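Side-chain contacts in anaphase-promoting complex subunit cut9 (Schizosaccharomyces pombe, PDB 2XPI), which serves as a tetratricopeptide-repeat subunit of the anaphase-promoting complex, the E3 ubiquitin ligase that controls progression through mitosis and G1: residues 164-169 and 207-212; 171-176 and 200-205; 439-444 and 472-477; 449-454 and 461-466. One frame throughout, in Å; residues are numbered along the deposited sequence.

Contact 1 (164-169 and 207-212); sequences YDWQGA and GQVYTN
Val209 meets Trp166 and Ala169 chiefly through one methyl group. Its CG2 lies 3.8 Å from Ala169 CB and 4.1 Å from Trp166 CE3, where it comes to the edge of the indole, near the ring plane. The other methyl turns toward the backbone, with CG1 3.9 Å from Trp166 O. The split follows from chi1 (165°): CG1 stands opposite the backbone N, and CG2 stays beside that N. Leu160 and Val161 of helix 150-162 lie against the same group, Leu160 on Ala169 and Val161 on both Trp166 and Val209. The packing is that of consecutive TPR units: helix 166-173 closes TPR 3, and helix 198-212 opens TPR 4. Tyr210 points away from this face, and its hydroxyl is hydrogen-bonded to Glu175 O and Arg218. Asn212 then lies over one face of the indole, at its six-membered ring. Its CB stands 3.6 Å from the centroid of that Trp166 ring and 15° off the normal, a CH-pi contact. The amide continues over CZ2 and CH2, almost parallel to the ring, with the planes 12° apart. Asn212 ND2 donates to Gln208 O at 2.8 Å, which limits how the amide can turn. The opposite face of the indole carries Tyr164 O, in the Schellman turn just before the helix. With Trp166 cut back to an alanine, the Asn212 side chain would probably lose the flat surface it rests on, and a gap would open beside Val209 CG2.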
# COMPACT_ATOMS: atom_id res chain seq x y z
N TYR A 164 11.70 8.26 -4.17
CA TYR A 164 13.12 8.03 -4.01
C TYR A 164 13.94 9.03 -4.82
O TYR A 164 15.14 8.82 -5.07
CB TYR A 164 13.49 6.61 -4.44
CG TYR A 164 12.73 5.54 -3.72
CD1 TYR A 164 12.86 5.36 -2.36
CD2 TYR A 164 11.88 4.68 -4.42
CE1 TYR A 164 12.16 4.37 -1.70
CE2 TYR A 164 11.18 3.68 -3.77
CZ TYR A 164 11.33 3.53 -2.41
OH TYR A 164 10.64 2.52 -1.75
N ASP A 165 13.29 10.10 -5.25
CA ASP A 165 13.96 11.15 -5.99
C ASP A 165 14.63 12.10 -5.01
O ASP A 165 14.01 13.06 -4.54
CB ASP A 165 12.94 11.89 -6.85
CG ASP A 165 13.59 12.72 -7.93
OD1 ASP A 165 14.73 13.21 -7.71
OD2 ASP A 165 12.95 12.89 -9.00
N TRP A 166 15.90 11.85 -4.70
CA TRP A 166 16.54 12.55 -3.58
C TRP A 166 17.00 13.95 -3.93
O TRP A 166 16.86 14.86 -3.13
CB TRP A 166 17.69 11.73 -3.02
CG TRP A 166 17.30 10.35 -2.68
CD1 TRP A 166 17.87 9.20 -3.15
CD2 TRP A 166 16.25 9.95 -1.81
NE1 TRP A 166 17.24 8.11 -2.62
CE2 TRP A 166 16.23 8.53 -1.80
CE3 TRP A 166 15.31 10.64 -1.04
CZ2 TRP A 166 15.31 7.80 -1.05
CZ3 TRP A 166 14.40 9.90 -0.28
CH2 TRP A 166 14.41 8.50 -0.29
N GLN A 167 17.55 14.11 -5.13
CA GLN A 167 17.96 15.43 -5.60
C GLN A 167 16.74 16.29 -5.93
O GLN A 167 16.70 17.47 -5.62
CB GLN A 167 18.92 15.29 -6.80
CG GLN A 167 19.36 16.61 -7.44
CD GLN A 167 19.90 17.61 -6.44
OE1 GLN A 167 19.42 18.76 -6.37
NE2 GLN A 167 20.89 17.19 -5.64
N GLY A 168 15.73 15.69 -6.56
CA GLY A 168 14.47 16.38 -6.78
C GLY A 168 13.97 16.99 -5.48
O GLY A 168 13.82 18.21 -5.38
N ALA A 169 13.73 16.13 -4.48
CA ALA A 169 13.26 16.57 -3.17
C ALA A 169 14.13 17.69 -2.58
O ALA A 169 13.61 18.62 -1.95
CB ALA A 169 13.20 15.41 -2.22
N GLY A 207 15.36 15.92 6.56
CA GLY A 207 16.03 14.93 7.37
C GLY A 207 15.94 13.56 6.72
O GLY A 207 16.94 12.84 6.66
N GLN A 208 14.76 13.20 6.23
CA GLN A 208 14.53 11.90 5.60
C GLN A 208 15.41 11.69 4.37
O GLN A 208 15.88 10.58 4.10
CB GLN A 208 13.09 11.77 5.17
CG GLN A 208 12.13 11.55 6.30
CD GLN A 208 12.16 10.13 6.79
OE1 GLN A 208 13.19 9.64 7.23
NE2 GLN A 208 11.03 9.45 6.70
N VAL A 209 15.61 12.76 3.61
CA VAL A 209 16.45 12.72 2.42
C VAL A 209 17.89 12.44 2.83
O VAL A 209 18.52 11.49 2.36
CB VAL A 209 16.38 14.06 1.63
CG1 VAL A 209 17.52 14.15 0.62
CG2 VAL A 209 15.05 14.22 0.93
N TYR A 210 18.41 13.28 3.73
CA TYR A 210 19.79 13.15 4.18
C TYR A 210 20.10 11.78 4.76
O TYR A 210 21.21 11.29 4.63
CB TYR A 210 20.14 14.26 5.17
CG TYR A 210 20.49 15.54 4.47
CD1 TYR A 210 21.31 15.52 3.34
CD2 TYR A 210 20.03 16.76 4.92
CE1 TYR A 210 21.64 16.67 2.70
CE2 TYR A 210 20.37 17.92 4.27
CZ TYR A 210 21.17 17.87 3.16
OH TYR A 210 21.51 19.02 2.50
N THR A 211 19.12 11.16 5.40
CA THR A 211 19.28 9.81 5.89
C THR A 211 19.52 8.86 4.72
O THR A 211 20.37 7.98 4.80
CB THR A 211 18.03 9.36 6.65
OG1 THR A 211 17.83 10.23 7.78
CG2 THR A 211 18.18 7.94 7.14
N ASN A 212 18.78 9.07 3.63
CA ASN A 212 18.88 8.19 2.47
C ASN A 212 20.11 8.44 1.63
O ASN A 212 20.50 7.59 0.84
CB ASN A 212 17.63 8.27 1.61
CG ASN A 212 16.47 7.50 2.21
OD1 ASN A 212 16.46 6.27 2.21
ND2 ASN A 212 15.47 8.22 2.72

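Contact 2 (171-176 and 200-205); sequences NLLGET and ASMCYL
Leu173 reaches across to Met202 and Leu205, and the contact is apolar. Its CD2 lies 3.8 Å from Leu205 CB, and the two leucine side chains cross at about a right angle. The other methyl faces the thioether: Leu173 CD1 is 4.3 Å from Met202 SD. All three side chains are buried. Ala157 of helix 150-162 also packs on Leu173, and Tyr154 of that helix packs on Leu205. One backbone atom shares in the packing, since Leu173 CG rests 3.9 Å from Met202 O. The arrangement joins two successive TPR units, with the last turn of TPR 3 set against the first helix of TPR 4. Helix 166-173 ends at Leu173 itself. Gly174 leaves helical geometry with positive phi (91°), a conformation in which a side chain would press on the preceding carbonyl oxygen. Polar bonds lie around the apolar patch. Gly174 O accepts from Arg206, a residue of the gold(I) cyanide site, and the side chain of Met202 comes within about 4 Å of a bound gold cyanide ion. On the helix of Met202, Ser201 OG is hydrogen-bonded to Gln97 and Gln99 of the second subunit, at the homodimer interface formed by TPR repeats 1-7.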
# COMPACT_ATOMS: atom_id res chain seq x y z
N ASN A 171 16.07 19.87 -4.35
CA ASN A 171 15.75 21.07 -5.14
C ASN A 171 14.53 21.82 -4.58
O ASN A 171 14.55 23.04 -4.48
CB ASN A 171 15.49 20.71 -6.62
CG ASN A 171 16.76 20.32 -7.37
OD1 ASN A 171 17.87 20.76 -7.05
ND2 ASN A 171 16.60 19.48 -8.40
N LEU A 172 13.49 21.07 -4.22
CA LEU A 172 12.25 21.65 -3.69
C LEU A 172 12.36 22.15 -2.26
O LEU A 172 11.80 23.19 -1.92
CB LEU A 172 11.10 20.64 -3.79
CG LEU A 172 10.24 20.73 -5.04
CD1 LEU A 172 8.91 20.03 -4.81
CD2 LEU A 172 10.01 22.21 -5.41
N LEU A 173 13.07 21.41 -1.40
CA LEU A 173 13.20 21.76 0.01
C LEU A 173 14.35 22.73 0.30
O LEU A 173 14.24 23.56 1.20
CB LEU A 173 13.43 20.50 0.84
CG LEU A 173 12.27 19.72 1.47
CD1 LEU A 173 10.94 20.17 0.91
CD2 LEU A 173 12.48 18.20 1.27
N GLY A 174 15.44 22.61 -0.45
CA GLY A 174 16.68 23.30 -0.13
C GLY A 174 17.53 22.39 0.74
O GLY A 174 16.99 21.55 1.46
N GLU A 175 18.85 22.54 0.66
CA GLU A 175 19.78 21.67 1.39
C GLU A 175 19.82 22.00 2.87
O GLU A 175 20.29 21.21 3.70
CB GLU A 175 21.19 21.77 0.79
CG GLU A 175 21.25 21.50 -0.70
CD GLU A 175 22.56 20.86 -1.13
OE1 GLU A 175 23.09 21.24 -2.21
OE2 GLU A 175 23.07 19.98 -0.40
N THR A 176 19.33 23.19 3.20
CA THR A 176 19.13 23.60 4.58
C THR A 176 17.86 24.46 4.65
O THR A 176 17.36 24.95 3.64
CB THR A 176 20.32 24.41 5.07
OG1 THR A 176 20.35 25.67 4.39
CG2 THR A 176 21.62 23.66 4.83
N ALA A 200 8.36 23.08 10.07
CA ALA A 200 8.92 21.94 10.77
C ALA A 200 8.91 20.73 9.86
O ALA A 200 9.94 20.09 9.64
CB ALA A 200 8.15 21.66 11.99
N SER A 201 7.74 20.45 9.30
CA SER A 201 7.52 19.26 8.48
C SER A 201 8.48 19.16 7.30
O SER A 201 8.88 18.07 6.91
CB SER A 201 6.07 19.22 7.98
OG SER A 201 5.17 19.15 9.08
N MET A 202 8.85 20.29 6.74
CA MET A 202 9.79 20.26 5.62
C MET A 202 11.26 19.98 6.06
O MET A 202 12.03 19.39 5.30
CB MET A 202 9.66 21.53 4.77
CG MET A 202 8.32 21.64 4.07
SD MET A 202 8.27 22.93 2.80
CE MET A 202 7.95 24.40 3.75
N CYS A 203 11.63 20.39 7.28
CA CYS A 203 12.95 20.03 7.83
C CYS A 203 12.98 18.55 8.12
O CYS A 203 14.02 17.92 8.01
CB CYS A 203 13.26 20.78 9.13
SG CYS A 203 13.66 22.54 8.98
N TYR A 204 11.83 18.00 8.52
CA TYR A 204 11.74 16.58 8.79
C TYR A 204 11.97 15.87 7.48
O TYR A 204 12.66 14.85 7.41
CB TYR A 204 10.37 16.20 9.35
CG TYR A 204 10.09 14.72 9.25
CD1 TYR A 204 10.70 13.82 10.10
CD2 TYR A 204 9.23 14.22 8.28
CE1 TYR A 204 10.46 12.47 10.00
CE2 TYR A 204 8.98 12.86 8.17
CZ TYR A 204 9.59 12.00 9.03
OH TYR A 204 9.35 10.64 8.93
N LEU A 205 11.37 16.43 6.43
CA LEU A 205 11.44 15.81 5.12
C LEU A 205 12.88 15.86 4.66
O LEU A 205 13.43 14.87 4.18
CB LEU A 205 10.54 16.55 4.14
CG LEU A 205 9.54 15.74 3.32
CD1 LEU A 205 8.95 14.57 4.09
CD2 LEU A 205 8.45 16.68 2.82

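Contact 3 (439-444 and 472-477); sequences GTHLPY and QYDPLL
His441 and Asp474 are turned to each other by their first torsions. In His441, CG sits between the backbone N and the carbonyl carbon (chi1 81°), the crowded position, and this sends the imidazole toward the 472-477 segment. In Asp474, CG lies opposite the backbone N (chi1 170°), and the carboxylate reaches back to meet it. His441 NE2 donates to Asp474 OD2 at 2.9 Å in a nearly straight bond of 163°. The acceptor lies close to the imidazole plane, and OD2 uses its anti lone pair. The ring and the carboxylate are almost perpendicular. Leu442 adds an apolar neighbour, with CD2 3.7 Å from Asp474 OD2. Phe471 also meets the His441 ring. The second oxygen caps the helix: Asp474 OD1 accepts from Leu476 N at 2.9 Å, met from above the carboxylate plane. Asp474 is thus the N-cap of helix 475-487, the first helix of TPR 12, while His441 lies just before TPR 11. Beyond the two segments, a basic side chain on the chain of another protein forms a salt bridge to Asp474 OD2, and that chain also packs on Leu442 and Leu476. This is consistent with the binding of hcn1 by TPR repeats 8 and 10-13. Losing the Asp474 carboxylate to an alanine is likely to leave the helix start uncapped, His441 NE2 without its acceptor and the basic group without its counter-charge. The buried carboxylate is probably kept ionised by these donors, and OD2 links the repeat-to-repeat joint to the bound partner.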
# COMPACT_ATOMS: atom_id res chain seq x y z
N GLY A 439 24.75 5.68 26.29
CA GLY A 439 24.34 6.18 27.58
C GLY A 439 23.87 5.09 28.51
O GLY A 439 23.31 5.37 29.55
N THR A 440 24.10 3.84 28.15
CA THR A 440 23.71 2.74 29.01
C THR A 440 24.92 1.90 29.30
O THR A 440 25.88 1.95 28.57
CB THR A 440 22.56 1.93 28.44
OG1 THR A 440 23.04 0.71 27.89
CG2 THR A 440 21.89 2.71 27.36
N HIS A 441 24.89 1.18 30.41
CA HIS A 441 26.10 0.56 30.93
C HIS A 441 26.34 -0.86 30.45
O HIS A 441 27.45 -1.38 30.56
CB HIS A 441 26.08 0.57 32.45
CG HIS A 441 25.27 -0.53 33.04
ND1 HIS A 441 23.90 -0.60 32.90
CD2 HIS A 441 25.64 -1.61 33.77
CE1 HIS A 441 23.46 -1.69 33.51
NE2 HIS A 441 24.49 -2.32 34.04
N LEU A 442 25.32 -1.49 29.90
CA LEU A 442 25.42 -2.89 29.52
C LEU A 442 26.37 -3.22 28.36
O LEU A 442 27.13 -4.16 28.47
CB LEU A 442 24.04 -3.48 29.27
CG LEU A 442 23.23 -3.81 30.51
CD1 LEU A 442 21.90 -4.38 30.11
CD2 LEU A 442 23.97 -4.81 31.38
N PRO A 443 26.31 -2.48 27.25
CA PRO A 443 27.30 -2.76 26.19
C PRO A 443 28.77 -2.73 26.62
O PRO A 443 29.49 -3.60 26.17
CB PRO A 443 27.01 -1.67 25.16
CG PRO A 443 25.51 -1.49 25.28
CD PRO A 443 25.28 -1.53 26.79
N TYR A 444 29.21 -1.80 27.46
CA TYR A 444 30.59 -1.80 27.98
C TYR A 444 30.84 -2.96 28.93
O TYR A 444 31.96 -3.47 29.02
CB TYR A 444 30.90 -0.53 28.75
CG TYR A 444 30.97 0.70 27.88
CD1 TYR A 444 31.17 0.59 26.53
CD2 TYR A 444 30.84 1.95 28.43
CE1 TYR A 444 31.24 1.69 25.75
CE2 TYR A 444 30.91 3.07 27.66
CZ TYR A 444 31.11 2.93 26.31
OH TYR A 444 31.16 4.07 25.53
N GLN A 472 26.17 1.90 38.70
CA GLN A 472 26.98 1.16 39.66
C GLN A 472 26.27 0.03 40.42
O GLN A 472 26.91 -0.66 41.21
CB GLN A 472 27.71 2.11 40.63
CG GLN A 472 26.86 3.24 41.25
CD GLN A 472 26.60 4.38 40.27
OE1 GLN A 472 25.49 4.50 39.72
NE2 GLN A 472 27.62 5.20 40.03
N TYR A 473 24.98 -0.18 40.16
CA TYR A 473 24.20 -1.16 40.93
C TYR A 473 23.66 -2.36 40.15
O TYR A 473 22.49 -2.73 40.28
CB TYR A 473 23.07 -0.46 41.68
CG TYR A 473 23.53 0.68 42.54
CD1 TYR A 473 24.15 0.44 43.76
CD2 TYR A 473 23.37 1.99 42.14
CE1 TYR A 473 24.59 1.49 44.55
CE2 TYR A 473 23.80 3.04 42.92
CZ TYR A 473 24.41 2.78 44.12
OH TYR A 473 24.84 3.83 44.89
N ASP A 474 24.52 -2.99 39.36
CA ASP A 474 24.17 -4.19 38.64
C ASP A 474 25.12 -5.31 39.08
O ASP A 474 26.34 -5.20 38.92
CB ASP A 474 24.28 -3.91 37.14
CG ASP A 474 24.17 -5.17 36.28
OD1 ASP A 474 24.09 -6.31 36.80
OD2 ASP A 474 24.17 -5.00 35.04
N PRO A 475 24.57 -6.40 39.64
CA PRO A 475 25.33 -7.49 40.26
C PRO A 475 26.37 -8.08 39.31
O PRO A 475 27.42 -8.54 39.75
CB PRO A 475 24.27 -8.56 40.53
CG PRO A 475 22.96 -7.90 40.41
CD PRO A 475 23.14 -6.72 39.51
N LEU A 476 26.05 -8.09 38.01
CA LEU A 476 26.87 -8.71 36.97
C LEU A 476 28.16 -7.94 36.76
O LEU A 476 29.20 -8.51 36.43
CB LEU A 476 26.09 -8.71 35.66
CG LEU A 476 26.36 -9.80 34.62
CD1 LEU A 476 26.06 -9.26 33.19
CD2 LEU A 476 27.79 -10.34 34.72
N LEU A 477 28.07 -6.63 36.95
CA LEU A 477 29.19 -5.74 36.76
C LEU A 477 30.15 -5.85 37.92
O LEU A 477 31.36 -5.80 37.73
CB LEU A 477 28.66 -4.31 36.68
CG LEU A 477 29.69 -3.18 36.70
CD1 LEU A 477 30.55 -3.20 35.46
CD2 LEU A 477 28.95 -1.87 36.81

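Contact 4 (449-454 and 461-466); sequences MQHMQL and NEYLQS
The rings of His451 and Tyr463 meet along their borders, and neither lies over the face of the other. Their planes are nearly parallel, 6° apart, with the centroids separated by 5.4 Å. The rings are offset until only their rims meet, so the pair is not a stack. The closest atoms are His451 CD2 and Tyr463 CE2, at 3.4 Å, and His451 NE2 follows at 3.7 Å from the same Tyr463 CE2. Ile427, Leu459 and Ala460 pack on the His451 side chain and Leu447 on that of Tyr463, while His451 ND1 has a weak hydrogen bond with Asn456. Both segments belong to TPR 11, whose helices 442-454 and 457-470 form the antiparallel helical hairpin of the motif. The backbones come closest at Met452 and Asn461, with 8.5 Å between their CA atoms. A second, apolar touch lies beside the rings: Met452 CE is 3.9 Å from Leu464 CD1. The two side chains cross at about a right angle. A bend at chi3 (-92°) turns the Met452 methyl to this partner, although the side chain sets out to one side of the other helix. Glu480 and Val484 of helix 475-487 also reach Met452, which brings the first helix of TPR 12 up to the hairpin.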
# COMPACT_ATOMS: atom_id res chain seq x y z
N MET A 449 33.59 -8.19 29.50
CA MET A 449 33.55 -9.63 29.73
C MET A 449 34.16 -10.41 28.60
O MET A 449 34.81 -11.45 28.80
CB MET A 449 32.12 -10.09 29.92
CG MET A 449 31.46 -9.50 31.17
SD MET A 449 29.70 -9.91 31.20
CE MET A 449 29.89 -11.69 31.11
N GLN A 450 33.97 -9.91 27.39
CA GLN A 450 34.47 -10.57 26.21
C GLN A 450 35.98 -10.34 26.10
O GLN A 450 36.71 -11.24 25.66
CB GLN A 450 33.74 -10.05 24.97
CG GLN A 450 33.70 -11.04 23.85
CD GLN A 450 33.03 -12.32 24.27
OE1 GLN A 450 33.48 -13.41 23.91
NE2 GLN A 450 31.98 -12.21 25.05
N HIS A 451 36.45 -9.16 26.51
CA HIS A 451 37.89 -8.89 26.51
C HIS A 451 38.64 -9.61 27.63
O HIS A 451 39.83 -9.91 27.51
CB HIS A 451 38.18 -7.39 26.52
CG HIS A 451 38.09 -6.75 25.16
ND1 HIS A 451 38.99 -7.03 24.15
CD2 HIS A 451 37.21 -5.86 24.65
CE1 HIS A 451 38.66 -6.34 23.07
NE2 HIS A 451 37.58 -5.63 23.35
N MET A 452 37.95 -9.91 28.72
CA MET A 452 38.49 -10.83 29.72
C MET A 452 38.83 -12.18 29.11
O MET A 452 39.92 -12.71 29.34
CB MET A 452 37.53 -11.00 30.88
CG MET A 452 37.68 -9.92 31.89
SD MET A 452 36.87 -10.32 33.43
CE MET A 452 35.26 -9.57 33.15
N GLN A 453 37.90 -12.73 28.33
CA GLN A 453 38.11 -13.99 27.62
C GLN A 453 39.39 -13.99 26.80
O GLN A 453 40.12 -14.97 26.79
CB GLN A 453 36.95 -14.26 26.68
CG GLN A 453 35.62 -14.20 27.35
CD GLN A 453 35.48 -15.30 28.35
OE1 GLN A 453 35.49 -16.48 27.99
NE2 GLN A 453 35.35 -14.94 29.63
N LEU A 454 39.65 -12.89 26.11
CA LEU A 454 40.82 -12.80 25.26
C LEU A 454 42.09 -12.62 26.07
O LEU A 454 43.20 -12.77 25.55
CB LEU A 454 40.67 -11.64 24.28
CG LEU A 454 39.56 -11.84 23.26
CD1 LEU A 454 39.46 -10.67 22.30
CD2 LEU A 454 39.79 -13.14 22.51
N ASN A 461 39.29 -3.86 31.75
CA ASN A 461 39.11 -2.96 32.87
C ASN A 461 38.68 -1.56 32.40
O ASN A 461 37.89 -0.91 33.06
CB ASN A 461 40.40 -2.87 33.69
CG ASN A 461 40.23 -2.04 34.93
OD1 ASN A 461 39.30 -2.25 35.70
ND2 ASN A 461 41.13 -1.09 35.13
N GLU A 462 39.21 -1.10 31.28
CA GLU A 462 38.76 0.16 30.71
C GLU A 462 37.24 0.14 30.53
O GLU A 462 36.53 0.99 31.06
CB GLU A 462 39.41 0.39 29.35
CG GLU A 462 40.88 0.65 29.39
CD GLU A 462 41.17 2.11 29.39
OE1 GLU A 462 42.15 2.53 28.76
OE2 GLU A 462 40.38 2.86 30.01
N TYR A 463 36.75 -0.83 29.77
CA TYR A 463 35.33 -0.96 29.55
C TYR A 463 34.54 -1.13 30.86
O TYR A 463 33.45 -0.56 31.01
CB TYR A 463 35.06 -2.14 28.62
CG TYR A 463 35.41 -1.93 27.16
CD1 TYR A 463 34.69 -1.02 26.37
CD2 TYR A 463 36.40 -2.66 26.55
CE1 TYR A 463 34.99 -0.85 25.02
CE2 TYR A 463 36.71 -2.50 25.22
CZ TYR A 463 36.00 -1.60 24.45
OH TYR A 463 36.33 -1.46 23.12
N LEU A 464 35.06 -1.88 31.82
CA LEU A 464 34.32 -2.09 33.06
C LEU A 464 34.21 -0.83 33.93
O LEU A 464 33.15 -0.54 34.48
CB LEU A 464 34.87 -3.28 33.85
CG LEU A 464 34.60 -4.65 33.21
CD1 LEU A 464 35.31 -5.74 33.97
CD2 LEU A 464 33.14 -4.97 33.11
N GLN A 465 35.29 -0.06 34.06
CA GLN A 465 35.22 1.24 34.75
C GLN A 465 34.23 2.15 34.03
O GLN A 465 33.51 2.92 34.66
CB GLN A 465 36.60 1.91 34.82
CG GLN A 465 37.60 1.17 35.69
CD GLN A 465 37.12 1.01 37.12
OE1 GLN A 465 36.48 1.91 37.68
NE2 GLN A 465 37.44 -0.14 37.74
N SER A 466 34.21 2.05 32.71
CA SER A 466 33.23 2.78 31.91
C SER A 466 31.78 2.43 32.24
O SER A 466 31.02 3.34 32.50
CB SER A 466 33.53 2.64 30.42
OG SER A 466 34.67 3.40 30.07

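How the contacts relate
The four contacts form two pairs along the TPR superhelix. Contacts 1 and 2 both join helix 166-173 to helix 198-212. Their centres are 9 Å apart, and contact 2 falls between the two segments of contact 1 in the chain. Contacts 3 and 4 share helix 442-454, with centres 12 Å apart, and contact 4 likewise falls between the segments of contact 3. The pairs touch nowhere: the centres of contacts 1 and 3 are about 38 Å apart, on opposite sides of the chain's centre. The first pair lies in the repeats that form the homodimer, the second in repeats that bind hcn1. Three contacts join neighbouring repeats; contact 4 lies within one.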